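Local structure of hypothetical protein Lmaj011689 (1YQF) at residues E46-P51 and G176-L181; L76-S81 and H92-Y97; T82-D87 and W185-D190. The protein is of unknown function but belongs to the mitochondrial glycoprotein (MAM33) family, as human p32 does, and is found as an assembly of three chains. All blocks are in the same frame, centred on the assembly; numbering follows the deposited sequence.

Contact 1 (E46-P51 and G176-L181)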
loop_
_atom_site.group_PDB
_atom_site.type_symbol
_atom_site.label_atom_id
_atom_site.label_comp_id
_atom_site.label_asym_id
_atom_site.label_seq_id
_atom_site.Cartn_x
_atom_site.Cartn_y
_atom_site.Cartn_z
ATOM N N GLU A 46 12.372 -12.639 -27.684
ATOM C CA GLU A 46 11.349 -12.615 -28.728
ATOM C C GLU A 46 9.972 -12.454 -28.100
ATOM O O GLU A 46 9.689 -13.051 -27.057
ATOM C CB GLU A 46 11.370 -13.921 -29.529
ATOM C CG GLU A 46 12.355 -13.944 -30.684
ATOM C CD GLU A 46 12.282 -15.236 -31.476
ATOM O OE1 GLU A 46 11.198 -15.545 -32.016
ATOM O OE2 GLU A 46 13.306 -15.947 -31.553
ATOM N N GLN A 47 9.114 -11.662 -28.740
ATOM C CA GLN A 47 7.739 -11.512 -28.278
ATOM C C GLN A 47 6.991 -12.833 -28.451
ATOM O O GLN A 47 6.881 -13.338 -29.573
ATOM C CB GLN A 47 7.008 -10.414 -29.045
ATOM C CG GLN A 47 5.581 -10.173 -28.535
ATOM C CD GLN A 47 4.841 -9.068 -29.279
ATOM O OE1 GLN A 47 3.682 -8.792 -28.976
ATOM N NE2 GLN A 47 5.498 -8.446 -30.250
ATOM N N PRO A 48 6.468 -13.388 -27.359
ATOM C CA PRO A 48 5.756 -14.670 -27.427
ATOM C C PRO A 48 4.418 -14.587 -28.161
ATOM O O PRO A 48 3.838 -13.510 -28.315
ATOM C CB PRO A 48 5.538 -15.017 -25.952
ATOM C CG PRO A 48 5.480 -13.705 -25.281
ATOM C CD PRO A 48 6.498 -12.857 -25.982
ATOM N N THR A 49 3.948 -15.746 -28.614
ATOM C CA THR A 49 2.655 -15.861 -29.274
ATOM C C THR A 49 1.623 -16.268 -28.230
ATOM O O THR A 49 1.804 -17.281 -27.550
ATOM C CB THR A 49 2.706 -16.909 -30.410
ATOM O OG1 THR A 49 3.197 -18.162 -29.912
ATOM C CG2 THR A 49 3.714 -16.508 -31.484
ATOM N N PRO A 50 0.552 -15.488 -28.082
ATOM C CA PRO A 50 -0.466 -15.782 -27.066
ATOM C C PRO A 50 -1.216 -17.077 -27.372
ATOM O O PRO A 50 -1.427 -17.358 -28.553
ATOM C CB PRO A 50 -1.403 -14.572 -27.150
ATOM C CG PRO A 50 -1.231 -14.059 -28.525
ATOM C CD PRO A 50 0.217 -14.276 -28.853
ATOM N N PRO A 51 -1.593 -17.857 -26.356
ATOM C CA PRO A 51 -2.398 -19.071 -26.580
ATOM C C PRO A 51 -3.694 -18.798 -27.351
ATOM O O PRO A 51 -4.092 -17.643 -27.539
ATOM C CB PRO A 51 -2.705 -19.553 -25.157
ATOM C CG PRO A 51 -1.567 -19.046 -24.345
ATOM C CD PRO A 51 -1.274 -17.681 -24.925
ATOM N N GLY A 176 0.558 -19.039 -18.328
ATOM C CA GLY A 176 1.569 -18.522 -17.426
ATOM C C GLY A 176 2.893 -18.288 -18.124
ATOM O O GLY A 176 3.498 -17.231 -17.965
ATOM N N GLU A 177 3.328 -19.275 -18.903
ATOM C CA GLU A 177 4.571 -19.194 -19.665
ATOM C C GLU A 177 4.519 -18.025 -20.642
ATOM O O GLU A 177 5.529 -17.365 -20.866
ATOM C CB GLU A 177 4.827 -20.504 -20.420
ATOM C CG GLU A 177 6.092 -20.521 -21.268
ATOM C CD GLU A 177 6.321 -21.862 -21.942
ATOM O OE1 GLU A 177 6.830 -22.787 -21.271
ATOM O OE2 GLU A 177 5.991 -21.996 -23.142
ATOM N N PHE A 178 3.344 -17.768 -21.213
ATOM C CA PHE A 178 3.161 -16.607 -22.079
ATOM C C PHE A 178 3.453 -15.327 -21.308
ATOM O O PHE A 178 4.271 -14.522 -21.735
ATOM C CB PHE A 178 1.741 -16.540 -22.640
ATOM C CG PHE A 178 1.426 -15.232 -23.306
ATOM C CD1 PHE A 178 1.895 -14.965 -24.583
ATOM C CD2 PHE A 178 0.684 -14.258 -22.649
ATOM C CE1 PHE A 178 1.617 -13.755 -25.205
ATOM C CE2 PHE A 178 0.407 -13.043 -23.261
ATOM C CZ PHE A 178 0.873 -12.790 -24.540
ATOM N N VAL A 179 2.778 -15.151 -20.172
ATOM C CA VAL A 179 2.935 -13.955 -19.348
ATOM C C VAL A 179 4.400 -13.723 -18.985
ATOM O O VAL A 179 4.897 -12.604 -19.106
ATOM C CB VAL A 179 2.091 -14.030 -18.052
ATOM C CG1 VAL A 179 2.403 -12.851 -17.120
ATOM C CG2 VAL A 179 0.607 -14.055 -18.381
ATOM N N VAL A 180 5.077 -14.778 -18.538
ATOM C CA VAL A 180 6.490 -14.696 -18.171
ATOM C C VAL A 180 7.324 -14.247 -19.370
ATOM O O VAL A 180 8.149 -13.347 -19.254
ATOM C CB VAL A 180 7.035 -16.056 -17.656
ATOM C CG1 VAL A 180 8.534 -15.979 -17.376
ATOM C CG2 VAL A 180 6.312 -16.487 -16.396
ATOM N N LEU A 181 7.092 -14.883 -20.514
ATOM C CA LEU A 181 7.825 -14.591 -21.745
ATOM C C LEU A 181 7.518 -13.198 -22.282
ATOM O O LEU A 181 8.399 -12.530 -22.817
ATOM C CB LEU A 181 7.501 -15.630 -22.826
ATOM C CG LEU A 181 8.140 -17.016 -22.705
ATOM C CD1 LEU A 181 7.644 -17.908 -23.835
ATOM C CD2 LEU A 181 9.664 -16.947 -22.707
HETATM O O HOH W 1 10.604 -13.322 -24.248
#

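Contact 2 (L76-S81 and H92-Y97)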
loop_
_atom_site.group_PDB
_atom_site.type_symbol
_atom_site.label_atom_id
_atom_site.label_comp_id
_atom_site.label_asym_id
_atom_site.label_seq_id
_atom_site.Cartn_x
_atom_site.Cartn_y
_atom_site.Cartn_z
ATOM N N LEU A 76 -13.897 -13.422 -19.965
ATOM C CA LEU A 76 -12.671 -13.689 -19.216
ATOM C C LEU A 76 -11.637 -12.587 -19.436
ATOM O O LEU A 76 -11.481 -12.084 -20.545
ATOM C CB LEU A 76 -12.072 -15.040 -19.608
ATOM C CG LEU A 76 -13.007 -16.254 -19.580
ATOM C CD1 LEU A 76 -12.276 -17.484 -20.096
ATOM C CD2 LEU A 76 -13.543 -16.507 -18.185
ATOM N N VAL A 77 -10.942 -12.214 -18.366
ATOM C CA VAL A 77 -9.844 -11.258 -18.445
ATOM C C VAL A 77 -8.708 -11.730 -17.545
ATOM O O VAL A 77 -8.917 -11.981 -16.368
ATOM C CB VAL A 77 -10.281 -9.843 -18.011
ATOM C CG1 VAL A 77 -9.103 -8.875 -18.048
ATOM C CG2 VAL A 77 -11.409 -9.323 -18.902
ATOM N N VAL A 78 -7.511 -11.857 -18.107
ATOM C CA VAL A 78 -6.314 -12.164 -17.332
ATOM C C VAL A 78 -5.420 -10.933 -17.382
ATOM O O VAL A 78 -4.891 -10.583 -18.432
ATOM C CB VAL A 78 -5.562 -13.382 -17.889
ATOM C CG1 VAL A 78 -4.310 -13.663 -17.061
ATOM C CG2 VAL A 78 -6.474 -14.604 -17.915
ATOM N N ARG A 79 -5.263 -10.281 -16.238
ATOM C CA ARG A 79 -4.552 -9.015 -16.152
ATOM C C ARG A 79 -3.203 -9.195 -15.477
ATOM O O ARG A 79 -3.086 -9.888 -14.473
ATOM C CB ARG A 79 -5.399 -8.011 -15.372
ATOM C CG ARG A 79 -4.717 -6.679 -15.105
ATOM C CD ARG A 79 -5.664 -5.630 -14.572
ATOM N NE ARG A 79 -6.705 -5.277 -15.540
ATOM C CZ ARG A 79 -7.820 -4.616 -15.243
ATOM N NH1 ARG A 79 -8.056 -4.231 -14.000
ATOM N NH2 ARG A 79 -8.707 -4.335 -16.190
ATOM N N TYR A 80 -2.186 -8.557 -16.036
ATOM C CA TYR A 80 -0.845 -8.589 -15.464
ATOM C C TYR A 80 -0.084 -7.323 -15.800
ATOM O O TYR A 80 -0.485 -6.554 -16.672
ATOM C CB TYR A 80 -0.068 -9.793 -15.986
ATOM C CG TYR A 80 0.132 -9.784 -17.483
ATOM C CD1 TYR A 80 -0.904 -10.132 -18.340
ATOM C CD2 TYR A 80 1.357 -9.427 -18.042
ATOM C CE1 TYR A 80 -0.731 -10.122 -19.716
ATOM C CE2 TYR A 80 1.542 -9.419 -19.420
ATOM C CZ TYR A 80 0.493 -9.768 -20.249
ATOM O OH TYR A 80 0.659 -9.759 -21.615
ATOM N N SER A 81 1.028 -7.133 -15.104
ATOM C CA SER A 81 1.918 -6.006 -15.332
ATOM C C SER A 81 3.293 -6.552 -15.691
ATOM O O SER A 81 3.717 -7.582 -15.157
ATOM C CB SER A 81 2.003 -5.133 -14.075
ATOM O OG SER A 81 2.917 -4.062 -14.250
ATOM N N HIS A 92 5.558 -13.679 -10.662
ATOM C CA HIS A 92 4.724 -12.996 -11.643
ATOM C C HIS A 92 3.268 -13.177 -11.238
ATOM O O HIS A 92 2.749 -14.289 -11.274
ATOM C CB HIS A 92 4.952 -13.584 -13.035
ATOM C CG HIS A 92 6.279 -13.231 -13.630
ATOM N ND1 HIS A 92 6.478 -12.089 -14.376
ATOM C CD2 HIS A 92 7.473 -13.869 -13.589
ATOM C CE1 HIS A 92 7.739 -12.039 -14.769
ATOM N NE2 HIS A 92 8.364 -13.106 -14.306
ATOM N N ASN A 93 2.616 -12.088 -10.843
ATOM C CA ASN A 93 1.235 -12.148 -10.388
ATOM C C ASN A 93 0.247 -11.857 -11.516
ATOM O O ASN A 93 0.491 -10.994 -12.358
ATOM C CB ASN A 93 1.026 -11.172 -9.229
ATOM C CG ASN A 93 1.784 -11.585 -7.975
ATOM O OD1 ASN A 93 1.858 -12.769 -7.639
ATOM N ND2 ASN A 93 2.356 -10.610 -7.283
ATOM N N ILE A 94 -0.855 -12.601 -11.536
ATOM C CA ILE A 94 -1.942 -12.356 -12.483
ATOM C C ILE A 94 -3.281 -12.299 -11.764
ATOM O O ILE A 94 -3.478 -12.936 -10.730
ATOM C CB ILE A 94 -1.982 -13.424 -13.610
ATOM C CG1 ILE A 94 -2.273 -14.819 -13.048
ATOM C CG2 ILE A 94 -0.674 -13.423 -14.385
ATOM C CD1 ILE A 94 -2.439 -15.893 -14.121
ATOM N N PHE A 95 -4.199 -11.530 -12.331
ATOM C CA PHE A 95 -5.538 -11.386 -11.791
ATOM C C PHE A 95 -6.511 -11.852 -12.857
ATOM O O PHE A 95 -6.595 -11.258 -13.925
ATOM C CB PHE A 95 -5.768 -9.936 -11.378
ATOM C CG PHE A 95 -4.775 -9.463 -10.367
ATOM C CD1 PHE A 95 -3.556 -8.929 -10.772
ATOM C CD2 PHE A 95 -5.019 -9.617 -9.010
ATOM C CE1 PHE A 95 -2.611 -8.526 -9.839
ATOM C CE2 PHE A 95 -4.081 -9.213 -8.077
ATOM C CZ PHE A 95 -2.876 -8.667 -8.492
ATOM N N VAL A 96 -7.210 -12.943 -12.565
ATOM C CA VAL A 96 -8.145 -13.552 -13.503
ATOM C C VAL A 96 -9.564 -13.121 -13.151
ATOM O O VAL A 96 -10.018 -13.343 -12.040
ATOM C CB VAL A 96 -8.061 -15.093 -13.454
ATOM C CG1 VAL A 96 -8.986 -15.722 -14.485
ATOM C CG2 VAL A 96 -6.632 -15.560 -13.680
ATOM N N TYR A 97 -10.260 -12.513 -14.104
ATOM C CA TYR A 97 -11.637 -12.085 -13.903
ATOM C C TYR A 97 -12.579 -12.916 -14.767
ATOM O O TYR A 97 -12.344 -13.105 -15.956
ATOM C CB TYR A 97 -11.792 -10.597 -14.223
ATOM C CG TYR A 97 -10.854 -9.707 -13.439
ATOM C CD1 TYR A 97 -9.561 -9.457 -13.895
ATOM C CD2 TYR A 97 -11.252 -9.117 -12.243
ATOM C CE1 TYR A 97 -8.686 -8.643 -13.177
ATOM C CE2 TYR A 97 -10.383 -8.302 -11.519
ATOM C CZ TYR A 97 -9.101 -8.070 -11.996
ATOM O OH TYR A 97 -8.233 -7.261 -11.301
HETATM O O HOH W 2 1.017 -8.327 -12.255
#

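Contact 3 (T82-D87 and W185-D190)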
loop_
_atom_site.group_PDB
_atom_site.type_symbol
_atom_site.label_atom_id
_atom_site.label_comp_id
_atom_site.label_asym_id
_atom_site.label_seq_id
_atom_site.Cartn_x
_atom_site.Cartn_y
_atom_site.Cartn_z
ATOM N N THR A 82 3.990 -5.864 -16.592
ATOM C CA THR A 82 5.349 -6.254 -16.971
ATOM C C THR A 82 6.379 -5.546 -16.091
ATOM O O THR A 82 7.582 -5.696 -16.296
ATOM C CB THR A 82 5.613 -5.943 -18.453
ATOM O OG1 THR A 82 5.492 -4.527 -18.691
ATOM C CG2 THR A 82 4.550 -6.571 -19.339
ATOM N N ASN A 83 5.896 -4.769 -15.123
ATOM C CA ASN A 83 6.754 -4.174 -14.102
ATOM C C ASN A 83 7.176 -5.239 -13.108
ATOM O O ASN A 83 6.407 -6.152 -12.788
ATOM C CB ASN A 83 6.034 -3.043 -13.355
ATOM C CG ASN A 83 6.161 -1.703 -14.053
ATOM O OD1 ASN A 83 7.193 -1.402 -14.657
ATOM N ND2 ASN A 83 5.112 -0.886 -13.967
ATOM N N GLN A 84 8.401 -5.105 -12.617
ATOM C CA GLN A 84 8.958 -6.049 -11.656
ATOM C C GLN A 84 9.298 -5.327 -10.356
ATOM O O GLN A 84 9.739 -4.168 -10.368
ATOM C CB GLN A 84 10.200 -6.735 -12.231
ATOM C CG GLN A 84 11.278 -5.781 -12.713
ATOM C CD GLN A 84 12.148 -6.369 -13.811
ATOM O OE1 GLN A 84 12.565 -7.527 -13.730
ATOM N NE2 GLN A 84 12.431 -5.568 -14.837
ATOM N N ASP A 85 9.073 -6.020 -9.239
ATOM C CA ASP A 85 9.360 -5.482 -7.914
ATOM C C ASP A 85 10.859 -5.618 -7.638
ATOM O O ASP A 85 11.471 -6.625 -8.010
ATOM C CB ASP A 85 8.545 -6.248 -6.866
ATOM C CG ASP A 85 8.315 -5.448 -5.588
ATOM O OD1 ASP A 85 8.831 -4.329 -5.365
ATOM O OD2 ASP A 85 7.577 -5.943 -4.706
ATOM N N SER A 86 11.443 -4.604 -6.997
ATOM C CA SER A 86 12.878 -4.582 -6.680
ATOM C C SER A 86 13.370 -5.877 -6.025
ATOM O O SER A 86 14.405 -6.423 -6.417
ATOM C CB SER A 86 13.203 -3.394 -5.767
ATOM O OG SER A 86 14.603 -3.268 -5.568
ATOM N N ASP A 87 12.624 -6.352 -5.027
ATOM C CA ASP A 87 12.956 -7.602 -4.329
ATOM C C ASP A 87 12.393 -8.849 -5.021
ATOM O O ASP A 87 13.121 -9.833 -5.207
ATOM C CB ASP A 87 12.526 -7.562 -2.849
ATOM C CG ASP A 87 11.042 -7.242 -2.650
ATOM O OD1 ASP A 87 10.287 -6.814 -3.559
ATOM O OD2 ASP A 87 10.552 -7.407 -1.507
ATOM N N TRP A 185 10.055 -9.837 -22.691
ATOM C CA TRP A 185 10.098 -9.109 -23.955
ATOM C C TRP A 185 9.763 -7.639 -23.751
ATOM O O TRP A 185 10.511 -6.774 -24.183
ATOM C CB TRP A 185 9.134 -9.715 -24.981
ATOM C CG TRP A 185 8.959 -8.839 -26.188
ATOM C CD1 TRP A 185 9.806 -8.731 -27.249
ATOM C CD2 TRP A 185 7.883 -7.930 -26.442
ATOM N NE1 TRP A 185 9.324 -7.814 -28.152
ATOM C CE2 TRP A 185 8.143 -7.306 -27.681
ATOM C CE3 TRP A 185 6.720 -7.573 -25.743
ATOM C CZ2 TRP A 185 7.286 -6.356 -28.241
ATOM C CZ3 TRP A 185 5.867 -6.626 -26.301
ATOM C CH2 TRP A 185 6.156 -6.031 -27.539
ATOM N N ALA A 186 8.634 -7.376 -23.098
ATOM C CA ALA A 186 8.169 -6.014 -22.840
ATOM C C ALA A 186 9.142 -5.227 -21.973
ATOM O O ALA A 186 9.286 -4.018 -22.146
ATOM C CB ALA A 186 6.785 -6.030 -22.192
ATOM N N GLU A 187 9.813 -5.913 -21.053
ATOM C CA GLU A 187 10.784 -5.269 -20.171
ATOM C C GLU A 187 11.979 -4.763 -20.973
ATOM O O GLU A 187 12.515 -3.701 -20.688
ATOM C CB GLU A 187 11.253 -6.237 -19.082
ATOM C CG GLU A 187 12.424 -5.740 -18.241
ATOM C CD GLU A 187 12.111 -4.451 -17.497
ATOM O OE1 GLU A 187 11.031 -4.379 -16.862
ATOM O OE2 GLU A 187 12.946 -3.515 -17.539
ATOM N N GLN A 188 12.400 -5.545 -21.962
ATOM C CA GLN A 188 13.486 -5.153 -22.859
ATOM C C GLN A 188 13.086 -3.927 -23.680
ATOM O O GLN A 188 13.901 -3.038 -23.898
ATOM C CB GLN A 188 13.855 -6.317 -23.790
ATOM C CG GLN A 188 14.934 -6.007 -24.836
ATOM C CD GLN A 188 16.297 -5.714 -24.226
ATOM O OE1 GLN A 188 16.687 -6.330 -23.233
ATOM N NE2 GLN A 188 17.027 -4.780 -24.826
ATOM N N GLN A 189 11.830 -3.881 -24.121
ATOM C CA GLN A 189 11.343 -2.769 -24.936
ATOM C C GLN A 189 11.321 -1.477 -24.132
ATOM O O GLN A 189 11.739 -0.437 -24.624
ATOM C CB GLN A 189 9.943 -3.050 -25.493
ATOM C CG GLN A 189 9.793 -4.372 -26.253
ATOM C CD GLN A 189 10.895 -4.603 -27.281
ATOM O OE1 GLN A 189 11.053 -3.814 -28.216
ATOM N NE2 GLN A 189 11.655 -5.685 -27.112
ATOM N N ASP A 190 10.847 -1.551 -22.891
ATOM C CA ASP A 190 10.769 -0.378 -22.028
ATOM C C ASP A 190 12.154 0.121 -21.639
ATOM O O ASP A 190 12.373 1.325 -21.547
ATOM C CB ASP A 190 9.944 -0.676 -20.774
ATOM C CG ASP A 190 8.454 -0.685 -21.047
ATOM O OD1 ASP A 190 7.987 0.149 -21.852
ATOM O OD2 ASP A 190 7.673 -1.496 -20.509
HETATM O O HOH W 3 5.439 -2.679 -20.904
#

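Contact 1 (E46-P51 and G176-L181)
Pro48, Pro50 and Pro51 pack against Phe178 and Leu181. A proline-rich connection thus lies along the long C-terminal helix 173-202 of the p32-like (MAM33) fold. The contact is almost wholly apolar, and no direct hydrogen bond joins the two segments. Pro50 crosses the Phe178 ring at a slant. Its CB stands 4.2 Å from the centroid of the Phe178 ring and 30° off the ring normal, an off-centre CH-pi contact. Pro50 CA comes closer still to the rim, 3.5 Å from Phe178 CE1. Pro48 comes to the edge of the same ring, where its carbonyl O lies near the ring plane, 3.8 Å from Phe178 CE1. Pro51 touches the root of the side chain, with its CD 4.0 Å from Phe178 CB. Phe178 reaches this group because its CG is opposite the backbone N (chi1 169°), which carries the ring out toward 46-51. One turn further on, Pro48 and Leu181 lie alongside each other, running opposite ways, with Pro48 CG 3.7 Å from Leu181 CB.

Further out, Val56 of strand 55-58 touches both Pro50 and Phe178. Tyr182 packs on Pro48, and its ring meets that of Phe178. Tyr80 of strand 74-81 also touches Phe178, so the ring is held between the loop and the sheet. The contact is partly open to solvent, and its sole polar link across the segments is a water. This water donates to Glu46 O at 3.0 Å and to Leu181 O at 2.7 Å.

Contact 2 (L76-S81 and H92-Y97)
Val77 pairs with Tyr97 and Arg79 with Phe95 as antiparallel hydrogen-bonded pairs, flanking the non-hydrogen-bonded pair Val78 and Val96, with strand directions 158° apart. The two strands form a beta hairpin at the middle of the antiparallel sheet of this p32-like fold. Four backbone bonds close the ladder. The shortest runs from Tyr97 N to Val77 O at 2.7 Å and is nearly straight. Val77 O also receives a CA-H...O contact from Val96 CA.

Val77, Arg79, Phe95 and Tyr97 share one face of the sheet. Tyr97 turns the edge of its ring to the Arg79 side chain, and its CE1 is 4.0 Å from Arg79 CB. The two side chains cross at a slant, with the guanidinium and ring planes 51° apart. Tyr97 CE1 lies over one face of the Arg79 guanidinium, toward its rim. The guanidinium gets its polar partners outside the hairpin: NE forms a salt bridge with Asp66, and NH1 bonds to Lys132 O. These bonds probably fix the orientation of the group.

Val78 and Val96 point to the other face, where Ile94 joins them. Ile94 CD1 lies 4.1 Å from Val78 CG1. Ile94 CG1 sits between the backbone N and the carbonyl carbon (chi1 63°), which leaves the CG2 branch to meet Tyr80 CB at 4.0 Å. Helix 173-202 covers this face: Leu175 touches Val78, and Phe178 and Val179 touch Tyr80. Past the last direct bond, a water extends the ladder. It accepts from Ser81 N at 3.1 Å and donates to Asn93 O at 2.7 Å.

Contact 3 (T82-D87 and W185-D190)
The Gln84 amide and the Glu187 carboxylate meet with their planes 50° apart, and the two side chains cross at about a right angle. Gln84 NE2 lies 2.7 Å from Glu187 OE1. On the helix itself, Gln189 CG lies over one face of the Trp185 ring, 3.6 Å above its plane and toward the rim of the ring. Glu187 bends at chi2 (60°), which turns its carboxylate aside from a straight run off the helix. Its OE2 is hydrogen-bonded to the Tyr146 hydroxyl of the second subunit, and Leu150 of that subunit packs on Gln84.

The contact sets the connection between hairpin strands 74-81 and 92-99 on the long C-terminal helix of the p32-like fold, beside the subunit interface. Asn83 takes part in that interface too, with both ends of its amide bonded to backbone atoms of the second subunit.

Thr82 makes the apolar touch, its CG2 3.7 Å from Ala186 CB. Thr82 OG1 is 4.2 Å from Asp190 OD2, and a water bridges them. This water is 2.9 Å from Thr82 OG1 and donates to Asp190 OD2 at 2.6 Å.

Helix 173-202 ties the set together. Contacts 1 and 3 lie on successive parts of it, their centres about 14 Å apart, and Gln47 N of contact 1 is 3.4 Å from Trp185 CD1 of contact 3. Contact 2 is the hairpin in the sheet that the helix packs on. Its centre is about 13 Å from that of contact 1, and the two meet where Phe178 CE2 is 3.7 Å from Tyr80 OH. Contacts 2 and 3 follow each other in sequence, 81 to 82, but their centres are about 16 Å apart and they make no other direct contact. Of the three, contact 3 alone is touched by another subunit.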